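Local coordinates for regulatory protein RecX (Lactobacillus salivarius, PDB 3E3V) that probably modulates the activity of the recombinase RecA, this chain being the portion of the longer protein built from three consecutive three-helix domains, at residues 25-28 / 32-35; 68-73 / 94-99; 110-115 / 153-158. One frame throughout, in Å; residues are numbered along the deposited sequence.

Contact 1: 25-28 / 32-35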
ATOM      1  N   LEU A  25       9.346 -18.036 -10.943  1.00 32.87           N
ATOM      2  CA  LEU A  25       8.295 -18.804 -10.287  1.00 33.63           C
ATOM      3  C   LEU A  25       8.615 -19.183  -8.843  1.00 35.29           C
ATOM      4  O   LEU A  25       7.708 -19.466  -8.061  1.00 33.33           O
ATOM      5  CB  LEU A  25       7.926 -20.045 -11.108  1.00 32.69           C
ATOM      6  CG  LEU A  25       6.862 -19.691 -12.154  1.00 34.10           C
ATOM      7  CD1 LEU A  25       7.525 -19.072 -13.384  1.00 32.80           C
ATOM      8  CD2 LEU A  25       6.066 -20.925 -12.524  1.00 36.38           C
ATOM      9  N   ASN A  26       9.896 -19.191  -8.486  1.00 38.49           N
ATOM     10  CA  ASN A  26      10.285 -19.503  -7.109  1.00 41.07           C
ATOM     11  C   ASN A  26       9.870 -18.297  -6.270  1.00 42.04           C
ATOM     12  O   ASN A  26       9.177 -18.420  -5.256  1.00 42.69           O
ATOM     13  CB  ASN A  26      11.804 -19.685  -6.994  1.00 42.46           C
ATOM     14  CG  ASN A  26      12.286 -21.024  -7.522  1.00 44.95           C
ATOM     15  OD1 ASN A  26      13.493 -21.285  -7.568  1.00 47.14           O
ATOM     16  ND2 ASN A  26      11.354 -21.883  -7.916  1.00 45.64           N
ATOM     17  N   TYR A  27      10.317 -17.136  -6.735  1.00 42.24           N
ATOM     18  CA  TYR A  27      10.077 -15.829  -6.134  1.00 43.20           C
ATOM     19  C   TYR A  27       8.585 -15.470  -6.005  1.00 43.31           C
ATOM     20  O   TYR A  27       8.195 -14.716  -5.106  1.00 43.98           O
ATOM     21  CB  TYR A  27      10.826 -14.800  -6.990  1.00 43.92           C
ATOM     22  CG  TYR A  27      10.900 -13.375  -6.484  1.00 45.67           C
ATOM     23  CD1 TYR A  27      11.358 -13.082  -5.197  1.00 47.22           C
ATOM     24  CD2 TYR A  27      10.595 -12.307  -7.335  1.00 46.22           C
ATOM     25  CE1 TYR A  27      11.516 -11.761  -4.772  1.00 49.07           C
ATOM     26  CE2 TYR A  27      10.748 -10.991  -6.924  1.00 49.45           C
ATOM     27  CZ  TYR A  27      11.211 -10.721  -5.639  1.00 50.18           C
ATOM     28  OH  TYR A  27      11.369  -9.413  -5.233  1.00 52.71           O
ATOM     29  N   LEU A  28       7.755 -16.015  -6.890  1.00 41.50           N
ATOM     30  CA  LEU A  28       6.319 -15.737  -6.876  1.00 39.88           C
ATOM     31  C   LEU A  28       5.452 -16.770  -6.142  1.00 41.69           C
ATOM     32  O   LEU A  28       4.384 -16.423  -5.632  1.00 40.97           O
ATOM     33  CB  LEU A  28       5.793 -15.604  -8.309  1.00 34.83           C
ATOM     34  CG  LEU A  28       6.251 -14.442  -9.190  1.00 31.64           C
ATOM     35  CD1 LEU A  28       5.857 -14.735 -10.626  1.00 30.59           C
ATOM     36  CD2 LEU A  28       5.619 -13.137  -8.724  1.00 30.33           C
ATOM     37  N   LEU A  32       3.394 -12.374  -3.256  1.00 45.51           N
ATOM     38  CA  LEU A  32       2.915 -11.691  -4.446  1.00 41.69           C
ATOM     39  C   LEU A  32       4.015 -10.656  -4.724  1.00 39.22           C
ATOM     40  O   LEU A  32       4.625 -10.148  -3.785  1.00 39.53           O
ATOM     41  CB  LEU A  32       1.573 -11.008  -4.142  1.00 39.39           C
ATOM     42  CG  LEU A  32       0.519 -10.908  -5.254  1.00 38.71           C
ATOM     43  CD1 LEU A  32       0.065 -12.302  -5.674  1.00 35.15           C
ATOM     44  CD2 LEU A  32      -0.682 -10.104  -4.742  1.00 37.00           C
ATOM     45  N   ARG A  33       4.289 -10.357  -5.993  1.00 36.36           N
ATOM     46  CA  ARG A  33       5.344  -9.396  -6.327  1.00 32.95           C
ATOM     47  C   ARG A  33       4.924  -8.428  -7.428  1.00 31.59           C
ATOM     48  O   ARG A  33       4.193  -8.806  -8.348  1.00 28.56           O
ATOM     49  CB  ARG A  33       6.609 -10.139  -6.783  1.00 34.08           C
ATOM     50  CG  ARG A  33       7.183 -11.118  -5.779  1.00 37.20           C
ATOM     51  CD  ARG A  33       7.702 -10.398  -4.542  1.00 41.69           C
ATOM     52  NE  ARG A  33       8.295 -11.312  -3.573  1.00 46.19           N
ATOM     53  CZ  ARG A  33       8.564 -10.987  -2.310  1.00 49.16           C
ATOM     54  NH1 ARG A  33       8.292  -9.766  -1.861  1.00 50.41           N
ATOM     55  NH2 ARG A  33       9.102 -11.883  -1.492  1.00 48.65           N
ATOM     56  N   THR A  34       5.385  -7.179  -7.338  1.00 30.53           N
ATOM     57  CA  THR A  34       5.053  -6.182  -8.349  1.00 30.28           C
ATOM     58  C   THR A  34       5.887  -6.540  -9.555  1.00 29.12           C
ATOM     59  O   THR A  34       6.834  -7.315  -9.444  1.00 30.46           O
ATOM     60  CB  THR A  34       5.447  -4.727  -7.948  1.00 29.74           C
ATOM     61  OG1 THR A  34       6.872  -4.611  -7.934  1.00 31.17           O
ATOM     62  CG2 THR A  34       4.890  -4.349  -6.582  1.00 27.00           C
ATOM     63  N   ARG A  35       5.537  -5.978 -10.705  1.00 29.56           N
ATOM     64  CA  ARG A  35       6.288  -6.233 -11.925  1.00 31.97           C
ATOM     65  C   ARG A  35       7.750  -5.848 -11.716  1.00 33.94           C
ATOM     66  O   ARG A  35       8.655  -6.625 -12.012  1.00 31.74           O
ATOM     67  CB  ARG A  35       5.704  -5.423 -13.086  1.00 32.86           C
ATOM     68  CG  ARG A  35       6.553  -5.459 -14.351  1.00 36.62           C
ATOM     69  CD  ARG A  35       5.884  -4.732 -15.510  1.00 38.38           C
ATOM     70  NE  ARG A  35       6.748  -4.702 -16.686  1.00 44.28           N
ATOM     71  CZ  ARG A  35       6.344  -4.393 -17.914  1.00 45.84           C
ATOM     72  NH1 ARG A  35       5.073  -4.084 -18.147  1.00 49.06           N
ATOM     73  NH2 ARG A  35       7.215  -4.384 -18.914  1.00 48.76           N
TER
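The C-terminal turn of helix 14-29 and the loop that leaves it come closest at L28 and L32, whose CA atoms lie 5.8 Å apart, and the loop then carries R33 back over Y27 and L28. From the loop side, CB, CG, CD and NE of R33 make the contacts. The arginine chain bends at chi2 (-66°), which takes it across the tyrosine at about a right angle and lays the guanidinium flat on the ring, with planes 18° apart and centres 4.6 Å apart. The stack is offset: NE of R33 sits 3.4 Å above the ring plane, displaced toward the rim, and is 3.5 Å from CE1 of Y27. Farther up the arginine chain, CG of R33 stands over the same ring, 4.0 Å from its centroid, in a CH-pi contact. With CG anti to the backbone N (chi1 -172°), Y27 swings its ring out to present this face to R33. Both segments belong to the first of the three-helix domains of RecX, a member of the helix-turn-helix clan, and the contact closes the tight connection between helix 14-29 and helix 35-39. L28 adds an apolar flank, its CD2 meeting CB of R33 at 3.7 Å as the two side chains slide past each other in opposite directions. V38 of helix 35-39 touches Y27, L28 and R33 alike, and E37 gives R33 NH1 a long, weak ion pair.

Contact 2: 68-73 / 94-99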
ATOM      1  N   LYS A  68      -2.348  -4.489 -10.848  1.00 28.04           N
ATOM      2  CA  LYS A  68      -3.652  -4.031 -10.354  1.00 27.75           C
ATOM      3  C   LYS A  68      -4.064  -4.907  -9.172  1.00 27.67           C
ATOM      4  O   LYS A  68      -4.550  -4.415  -8.151  1.00 26.60           O
ATOM      5  CB  LYS A  68      -4.706  -4.115 -11.460  1.00 30.67           C
ATOM      6  CG  LYS A  68      -6.140  -3.920 -10.984  1.00 32.54           C
ATOM      7  CD  LYS A  68      -7.113  -4.087 -12.148  1.00 36.15           C
ATOM      8  CE  LYS A  68      -8.408  -4.776 -11.711  1.00 34.76           C
ATOM      9  NZ  LYS A  68      -9.150  -3.985 -10.705  1.00 36.84           N
ATOM     10  N   ASN A  69      -3.854  -6.212  -9.311  1.00 28.84           N
ATOM     11  CA  ASN A  69      -4.185  -7.144  -8.242  1.00 28.54           C
ATOM     12  C   ASN A  69      -3.223  -6.972  -7.056  1.00 27.05           C
ATOM     13  O   ASN A  69      -3.628  -7.067  -5.902  1.00 24.89           O
ATOM     14  CB  ASN A  69      -4.124  -8.579  -8.753  1.00 32.28           C
ATOM     15  CG  ASN A  69      -4.393  -9.585  -7.663  1.00 36.49           C
ATOM     16  OD1 ASN A  69      -5.458  -9.573  -7.040  1.00 42.29           O
ATOM     17  ND2 ASN A  69      -3.432 -10.461  -7.417  1.00 41.28           N
ATOM     18  N   TYR A  70      -1.946  -6.736  -7.338  1.00 25.32           N
ATOM     19  CA  TYR A  70      -0.983  -6.532  -6.254  1.00 24.71           C
ATOM     20  C   TYR A  70      -1.446  -5.352  -5.396  1.00 22.80           C
ATOM     21  O   TYR A  70      -1.632  -5.475  -4.187  1.00 22.71           O
ATOM     22  CB  TYR A  70       0.408  -6.201  -6.800  1.00 25.11           C
ATOM     23  CG  TYR A  70       1.452  -6.069  -5.698  1.00 25.09           C
ATOM     24  CD1 TYR A  70       2.180  -7.181  -5.264  1.00 27.62           C
ATOM     25  CD2 TYR A  70       1.670  -4.849  -5.056  1.00 26.06           C
ATOM     26  CE1 TYR A  70       3.104  -7.083  -4.212  1.00 29.79           C
ATOM     27  CE2 TYR A  70       2.588  -4.741  -4.002  1.00 29.46           C
ATOM     28  CZ  TYR A  70       3.300  -5.858  -3.588  1.00 30.40           C
ATOM     29  OH  TYR A  70       4.212  -5.761  -2.558  1.00 32.40           O
ATOM     30  N   ALA A  71      -1.621  -4.205  -6.043  1.00 22.35           N
ATOM     31  CA  ALA A  71      -2.039  -2.977  -5.370  1.00 21.83           C
ATOM     32  C   ALA A  71      -3.352  -3.109  -4.607  1.00 23.19           C
ATOM     33  O   ALA A  71      -3.487  -2.592  -3.502  1.00 19.97           O
ATOM     34  CB  ALA A  71      -2.131  -1.832  -6.390  1.00 19.21           C
ATOM     35  N   GLU A  72      -4.332  -3.797  -5.190  1.00 25.62           N
ATOM     36  CA  GLU A  72      -5.606  -3.956  -4.509  1.00 24.61           C
ATOM     37  C   GLU A  72      -5.517  -4.784  -3.228  1.00 25.16           C
ATOM     38  O   GLU A  72      -6.127  -4.440  -2.217  1.00 25.21           O
ATOM     39  CB  GLU A  72      -6.649  -4.552  -5.460  1.00 25.58           C
ATOM     40  CG  GLU A  72      -7.458  -3.484  -6.177  1.00 28.08           C
ATOM     41  CD  GLU A  72      -8.414  -4.053  -7.208  1.00 31.93           C
ATOM     42  OE1 GLU A  72      -9.039  -5.099  -6.927  1.00 30.89           O
ATOM     43  OE2 GLU A  72      -8.548  -3.444  -8.291  1.00 33.95           O
ATOM     44  N   SER A  73      -4.760  -5.873  -3.265  1.00 25.13           N
ATOM     45  CA  SER A  73      -4.630  -6.708  -2.082  1.00 26.75           C
ATOM     46  C   SER A  73      -3.805  -5.974  -1.017  1.00 25.74           C
ATOM     47  O   SER A  73      -4.076  -6.094   0.183  1.00 24.97           O
ATOM     48  CB  SER A  73      -3.973  -8.034  -2.449  1.00 27.80           C
ATOM     49  OG  SER A  73      -2.701  -7.804  -3.017  1.00 37.46           O
ATOM     50  N   SER A  94       4.311   2.997  -4.064  1.00 25.02           N
ATOM     51  CA  SER A  94       5.315   3.598  -4.953  1.00 27.50           C
ATOM     52  C   SER A  94       6.697   3.010  -4.699  1.00 27.11           C
ATOM     53  O   SER A  94       7.488   2.845  -5.629  1.00 29.07           O
ATOM     54  CB  SER A  94       5.404   5.120  -4.759  1.00 24.92           C
ATOM     55  OG  SER A  94       4.223   5.768  -5.155  1.00 31.47           O
ATOM     56  N   LYS A  95       6.992   2.718  -3.437  1.00 28.12           N
ATOM     57  CA  LYS A  95       8.284   2.154  -3.070  1.00 31.40           C
ATOM     58  C   LYS A  95       8.440   0.712  -3.542  1.00 33.50           C
ATOM     59  O   LYS A  95       9.528   0.142  -3.477  1.00 33.92           O
ATOM     60  CB  LYS A  95       8.477   2.233  -1.557  1.00 34.29           C
ATOM     61  CG  LYS A  95       8.857   3.622  -1.060  1.00 38.64           C
ATOM     62  CD  LYS A  95       8.689   3.744   0.457  1.00 42.80           C
ATOM     63  CE  LYS A  95       9.475   2.684   1.212  1.00 45.44           C
ATOM     64  NZ  LYS A  95      10.942   2.784   0.975  1.00 49.14           N
ATOM     65  N   LYS A  96       7.344   0.124  -4.014  1.00 33.89           N
ATOM     66  CA  LYS A  96       7.348  -1.248  -4.512  1.00 33.62           C
ATOM     67  C   LYS A  96       7.333  -1.268  -6.039  1.00 32.78           C
ATOM     68  O   LYS A  96       7.340  -2.331  -6.654  1.00 32.40           O
ATOM     69  CB  LYS A  96       6.125  -2.001  -3.980  1.00 36.43           C
ATOM     70  CG  LYS A  96       6.224  -2.431  -2.532  1.00 38.82           C
ATOM     71  CD  LYS A  96       7.182  -3.610  -2.388  1.00 41.34           C
ATOM     72  CE  LYS A  96       7.235  -4.133  -0.963  1.00 42.08           C
ATOM     73  NZ  LYS A  96       8.083  -5.357  -0.866  1.00 43.93           N
ATOM     74  N   GLY A  97       7.288  -0.094  -6.651  1.00 31.51           N
ATOM     75  CA  GLY A  97       7.275  -0.031  -8.102  1.00 33.76           C
ATOM     76  C   GLY A  97       5.901   0.054  -8.755  1.00 34.11           C
ATOM     77  O   GLY A  97       5.777  -0.180  -9.956  1.00 33.76           O
ATOM     78  N   ILE A  98       4.871   0.388  -7.983  1.00 33.82           N
ATOM     79  CA  ILE A  98       3.521   0.506  -8.523  1.00 35.75           C
ATOM     80  C   ILE A  98       3.289   1.892  -9.133  1.00 39.59           C
ATOM     81  O   ILE A  98       3.580   2.913  -8.507  1.00 41.30           O
ATOM     82  CB  ILE A  98       2.457   0.253  -7.420  1.00 36.11           C
ATOM     83  CG1 ILE A  98       2.578  -1.181  -6.894  1.00 34.71           C
ATOM     84  CG2 ILE A  98       1.054   0.503  -7.964  1.00 33.03           C
ATOM     85  CD1 ILE A  98       2.305  -2.257  -7.935  1.00 32.86           C
ATOM     86  N   ASP A  99       2.766   1.918 -10.355  1.00 41.07           N
ATOM     87  CA  ASP A  99       2.484   3.171 -11.047  1.00 43.76           C
ATOM     88  C   ASP A  99       1.510   3.995 -10.222  1.00 43.75           C
ATOM     89  O   ASP A  99       0.623   3.442  -9.574  1.00 42.20           O
ATOM     90  CB  ASP A  99       1.870   2.891 -12.424  1.00 46.74           C
ATOM     91  CG  ASP A  99       2.782   2.061 -13.319  1.00 51.06           C
ATOM     92  OD1 ASP A  99       3.896   2.536 -13.642  1.00 51.68           O
ATOM     93  OD2 ASP A  99       2.384   0.931 -13.699  1.00 52.67           O
TER
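Y70 and A71, neighbours on helix 67-81, meet I98 in the loop between helices 86-94 and 100-107, and this is the close-packed part of the contact. I98 directs its side chain at the helix and divides it between the two: CD1 lies 3.9 Å from CD2 of Y70, while CG2 comes to 4.3 Å from CB of A71. With chi1 at -63°, CG1 runs beside the backbone N and carries CD1 to the Y70 ring, which it meets obliquely; CG2, on the other branch and anti to the backbone N, faces A71. I98 and A71 are buried, and L93 of helix 86-94 touches both. The arrangement joins helix 67-81 to the loop between helices 86-94 and 100-107, both segments falling within the second three-helix domain of RecX, of the helix-turn-helix clan. Just before I98, helix 86-94 ends in a Schellman motif at G97. The positive phi there, 94°, calls for glycine, because a CB would press on the carbonyl O of K96. The outer side is looser, and both residues that meet there, Y70 and K96, are partly exposed. The aliphatic part of K96 crosses Y70 at about a right angle, and its CD rests 3.7 Å from the phenolic OH of Y70 in a van der Waals contact. K96 continues past the tyrosine, and its ammonium group forms a salt bridge with E37 of the first domain.

Contact 3: 110-115 / 153-158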
ATOM      1  N   TYR A 110     -10.422   2.190  -0.381  1.00 24.71           N
ATOM      2  CA  TYR A 110     -10.408   2.733   0.976  1.00 22.96           C
ATOM      3  C   TYR A 110     -11.365   3.917   1.011  1.00 22.73           C
ATOM      4  O   TYR A 110     -10.949   5.070   0.993  1.00 22.24           O
ATOM      5  CB  TYR A 110      -8.991   3.175   1.377  1.00 22.36           C
ATOM      6  CG  TYR A 110      -8.752   3.131   2.870  1.00 20.61           C
ATOM      7  CD1 TYR A 110      -9.809   2.920   3.750  1.00 18.14           C
ATOM      8  CD2 TYR A 110      -7.475   3.275   3.397  1.00 20.72           C
ATOM      9  CE1 TYR A 110      -9.609   2.845   5.101  1.00 20.54           C
ATOM     10  CE2 TYR A 110      -7.260   3.206   4.761  1.00 23.49           C
ATOM     11  CZ  TYR A 110      -8.332   2.989   5.613  1.00 23.42           C
ATOM     12  OH  TYR A 110      -8.135   2.908   6.978  1.00 21.49           O
ATOM     13  N   THR A 111     -12.659   3.602   1.052  1.00 24.44           N
ATOM     14  CA  THR A 111     -13.726   4.592   1.067  1.00 25.12           C
ATOM     15  C   THR A 111     -13.620   5.548   2.251  1.00 26.09           C
ATOM     16  O   THR A 111     -12.979   5.239   3.266  1.00 23.94           O
ATOM     17  CB  THR A 111     -15.119   3.902   1.090  1.00 26.19           C
ATOM     18  OG1 THR A 111     -15.273   3.161   2.307  1.00 27.68           O
ATOM     19  CG2 THR A 111     -15.261   2.940  -0.095  1.00 24.31           C
ATOM     20  N   ASP A 112     -14.256   6.709   2.117  1.00 25.13           N
ATOM     21  CA  ASP A 112     -14.231   7.717   3.172  1.00 26.00           C
ATOM     22  C   ASP A 112     -14.787   7.187   4.479  1.00 26.26           C
ATOM     23  O   ASP A 112     -14.180   7.370   5.535  1.00 26.20           O
ATOM     24  CB  ASP A 112     -15.017   8.958   2.756  1.00 28.30           C
ATOM     25  CG  ASP A 112     -14.284   9.785   1.710  1.00 30.20           C
ATOM     26  OD1 ASP A 112     -13.191   9.370   1.270  1.00 32.55           O
ATOM     27  OD2 ASP A 112     -14.801  10.849   1.329  1.00 35.80           O
ATOM     28  N   LYS A 113     -15.935   6.525   4.416  1.00 26.61           N
ATOM     29  CA  LYS A 113     -16.532   5.996   5.633  1.00 27.97           C
ATOM     30  C   LYS A 113     -15.646   4.960   6.314  1.00 26.12           C
ATOM     31  O   LYS A 113     -15.636   4.866   7.536  1.00 27.30           O
ATOM     32  CB  LYS A 113     -17.939   5.428   5.371  1.00 32.44           C
ATOM     33  CG  LYS A 113     -18.064   4.398   4.266  1.00 37.64           C
ATOM     34  CD  LYS A 113     -17.662   4.965   2.896  1.00 40.83           C
ATOM     35  CE  LYS A 113     -18.349   6.280   2.572  1.00 38.61           C
ATOM     36  NZ  LYS A 113     -17.707   6.895   1.386  1.00 36.62           N
ATOM     37  N   LEU A 114     -14.888   4.191   5.543  1.00 26.54           N
ATOM     38  CA  LEU A 114     -13.998   3.206   6.153  1.00 25.84           C
ATOM     39  C   LEU A 114     -12.796   3.888   6.806  1.00 23.51           C
ATOM     40  O   LEU A 114     -12.329   3.456   7.866  1.00 23.21           O
ATOM     41  CB  LEU A 114     -13.520   2.192   5.112  1.00 27.60           C
ATOM     42  CG  LEU A 114     -14.624   1.216   4.693  1.00 30.40           C
ATOM     43  CD1 LEU A 114     -14.184   0.396   3.492  1.00 29.80           C
ATOM     44  CD2 LEU A 114     -14.965   0.315   5.877  1.00 29.26           C
ATOM     45  N   GLN A 115     -12.296   4.947   6.169  1.00 20.70           N
ATOM     46  CA  GLN A 115     -11.161   5.700   6.700  1.00 21.43           C
ATOM     47  C   GLN A 115     -11.562   6.383   7.990  1.00 20.46           C
ATOM     48  O   GLN A 115     -10.838   6.348   8.979  1.00 22.78           O
ATOM     49  CB  GLN A 115     -10.700   6.770   5.705  1.00 22.76           C
ATOM     50  CG  GLN A 115     -10.098   6.227   4.427  1.00 23.14           C
ATOM     51  CD  GLN A 115      -9.618   7.331   3.511  1.00 25.08           C
ATOM     52  OE1 GLN A 115      -9.749   7.233   2.291  1.00 28.39           O
ATOM     53  NE2 GLN A 115      -9.051   8.385   4.090  1.00 22.52           N
ATOM     54  N   TYR A 153      -6.827  16.103   5.401  1.00 26.09           N
ATOM     55  CA  TYR A 153      -7.463  17.096   6.261  1.00 29.24           C
ATOM     56  C   TYR A 153      -8.964  16.885   6.373  1.00 29.01           C
ATOM     57  O   TYR A 153      -9.504  16.833   7.474  1.00 31.68           O
ATOM     58  CB  TYR A 153      -7.243  18.508   5.716  1.00 31.81           C
ATOM     59  CG  TYR A 153      -6.002  19.215   6.188  1.00 35.67           C
ATOM     60  CD1 TYR A 153      -5.645  19.227   7.538  1.00 37.23           C
ATOM     61  CD2 TYR A 153      -5.216  19.938   5.288  1.00 38.64           C
ATOM     62  CE1 TYR A 153      -4.538  19.942   7.977  1.00 39.28           C
ATOM     63  CE2 TYR A 153      -4.112  20.654   5.715  1.00 40.88           C
ATOM     64  CZ  TYR A 153      -3.776  20.653   7.059  1.00 41.74           C
ATOM     65  OH  TYR A 153      -2.677  21.367   7.478  1.00 47.01           O
ATOM     66  N   ASP A 154      -9.645  16.795   5.235  1.00 28.90           N
ATOM     67  CA  ASP A 154     -11.100  16.622   5.249  1.00 29.02           C
ATOM     68  C   ASP A 154     -11.527  15.395   6.033  1.00 27.91           C
ATOM     69  O   ASP A 154     -12.463  15.451   6.819  1.00 28.13           O
ATOM     70  CB  ASP A 154     -11.664  16.532   3.824  1.00 31.31           C
ATOM     71  CG  ASP A 154     -11.470  17.819   3.028  1.00 31.47           C
ATOM     72  OD1 ASP A 154     -11.254  18.887   3.637  1.00 31.38           O
ATOM     73  OD2 ASP A 154     -11.545  17.763   1.785  1.00 35.10           O
ATOM     74  N   ILE A 155     -10.840  14.281   5.811  1.00 27.79           N
ATOM     75  CA  ILE A 155     -11.150  13.041   6.518  1.00 25.12           C
ATOM     76  C   ILE A 155     -10.952  13.233   8.021  1.00 22.15           C
ATOM     77  O   ILE A 155     -11.745  12.749   8.831  1.00 21.13           O
ATOM     78  CB  ILE A 155     -10.254  11.878   5.994  1.00 24.75           C
ATOM     79  CG1 ILE A 155     -10.674  11.527   4.563  1.00 24.88           C
ATOM     80  CG2 ILE A 155     -10.390  10.634   6.874  1.00 21.76           C
ATOM     81  CD1 ILE A 155     -12.079  10.946   4.472  1.00 23.22           C
ATOM     82  N   ILE A 156      -9.890  13.949   8.382  1.00 22.77           N
ATOM     83  CA  ILE A 156      -9.563  14.223   9.781  1.00 20.73           C
ATOM     84  C   ILE A 156     -10.636  15.118  10.431  1.00 21.74           C
ATOM     85  O   ILE A 156     -11.035  14.897  11.580  1.00 21.13           O
ATOM     86  CB  ILE A 156      -8.138  14.860   9.884  1.00 20.14           C
ATOM     87  CG1 ILE A 156      -7.087  13.830   9.435  1.00 18.32           C
ATOM     88  CG2 ILE A 156      -7.838  15.296  11.309  1.00 20.12           C
ATOM     89  CD1 ILE A 156      -5.669  14.351   9.411  1.00 20.79           C
ATOM     90  N   ASP A 157     -11.119  16.112   9.694  1.00 22.50           N
ATOM     91  CA  ASP A 157     -12.163  17.000  10.214  1.00 23.83           C
ATOM     92  C   ASP A 157     -13.434  16.200  10.500  1.00 23.04           C
ATOM     93  O   ASP A 157     -14.134  16.441  11.477  1.00 23.89           O
ATOM     94  CB  ASP A 157     -12.489  18.106   9.206  1.00 23.65           C
ATOM     95  CG  ASP A 157     -11.414  19.160   9.129  1.00 28.11           C
ATOM     96  OD1 ASP A 157     -10.655  19.302  10.108  1.00 29.62           O
ATOM     97  OD2 ASP A 157     -11.334  19.855   8.090  1.00 31.12           O
ATOM     98  N   THR A 158     -13.735  15.253   9.630  1.00 22.22           N
ATOM     99  CA  THR A 158     -14.912  14.416   9.810  1.00 23.78           C
ATOM    100  C   THR A 158     -14.698  13.492  11.014  1.00 23.54           C
ATOM    101  O   THR A 158     -15.631  13.216  11.773  1.00 23.06           O
ATOM    102  CB  THR A 158     -15.171  13.597   8.531  1.00 24.16           C
ATOM    103  OG1 THR A 158     -15.339  14.506   7.438  1.00 24.03           O
ATOM    104  CG2 THR A 158     -16.440  12.724   8.667  1.00 18.94           C
TER
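With chi1 at -73° in D112 and -67° in Q115, both side chains on the first turn of helix 112-129 have CG anti to the carbonyl carbon and beside the backbone N, and each meets I155. The isoleucine has the same setting for CG1 (chi1 -69°), and CD1 at the end of that branch reaches the D112 carboxylate, lying 3.7 Å from CG of D112. This is an apolar methyl against the polar end of a residue that is itself exposed, and the two side chains meet at a slant. CG1 and CG2 of I155 both lie against Q115: CG1 approaches its amide end, while CG2 of I155 comes within 4.0 Å of CB of Q115. The glutamine chain is extended beyond CG and crosses the isoleucine at about a right angle. I155 directs its side chain at the other helix and is buried, as is Q115. The backbones come nearest at D112 and I155, with CA atoms 7.0 Å apart. The contact brings the start of helix 153-165 against the start of helix 112-129; residues 153-158 fall in the third three-helix domain of RecX, a helix-turn-helix clan unit. Helix 135-148, between the two in sequence, packs on the neighbouring I156 through L146 and L147. T111 is the N-cap of helix 112-129, and its OG1 accepts a weak bond from L114 N at 3.4 Å. Q115 is also held from its own segment, its CG lying 3.4 Å above one face of the Y110 ring, offset toward the rim. F151, in the loop ahead of I155, touches both Y110 and Q115.

From the N terminus the three contacts follow in series, none nested in or crossing another. Contact 1 closes the shortest loop, bringing the connection to helix 35-39 back onto the end of helix 14-29. Contact 2 closes a loop of 20 residues across helix 86-94, and contact 3 one of 37 residues across helix 135-148. Contacts 1 and 2 touch although they lie in different domains: T34 OG1 is probably hydrogen-bonded to K96 O, and L32 and T34 pack on Y70, joining the first domain to the second. Contact 3 stands apart, its centre about 22 Å from that of contact 2 and about 33 Å from that of contact 1, on the opposite side of the chain's centre from contact 1.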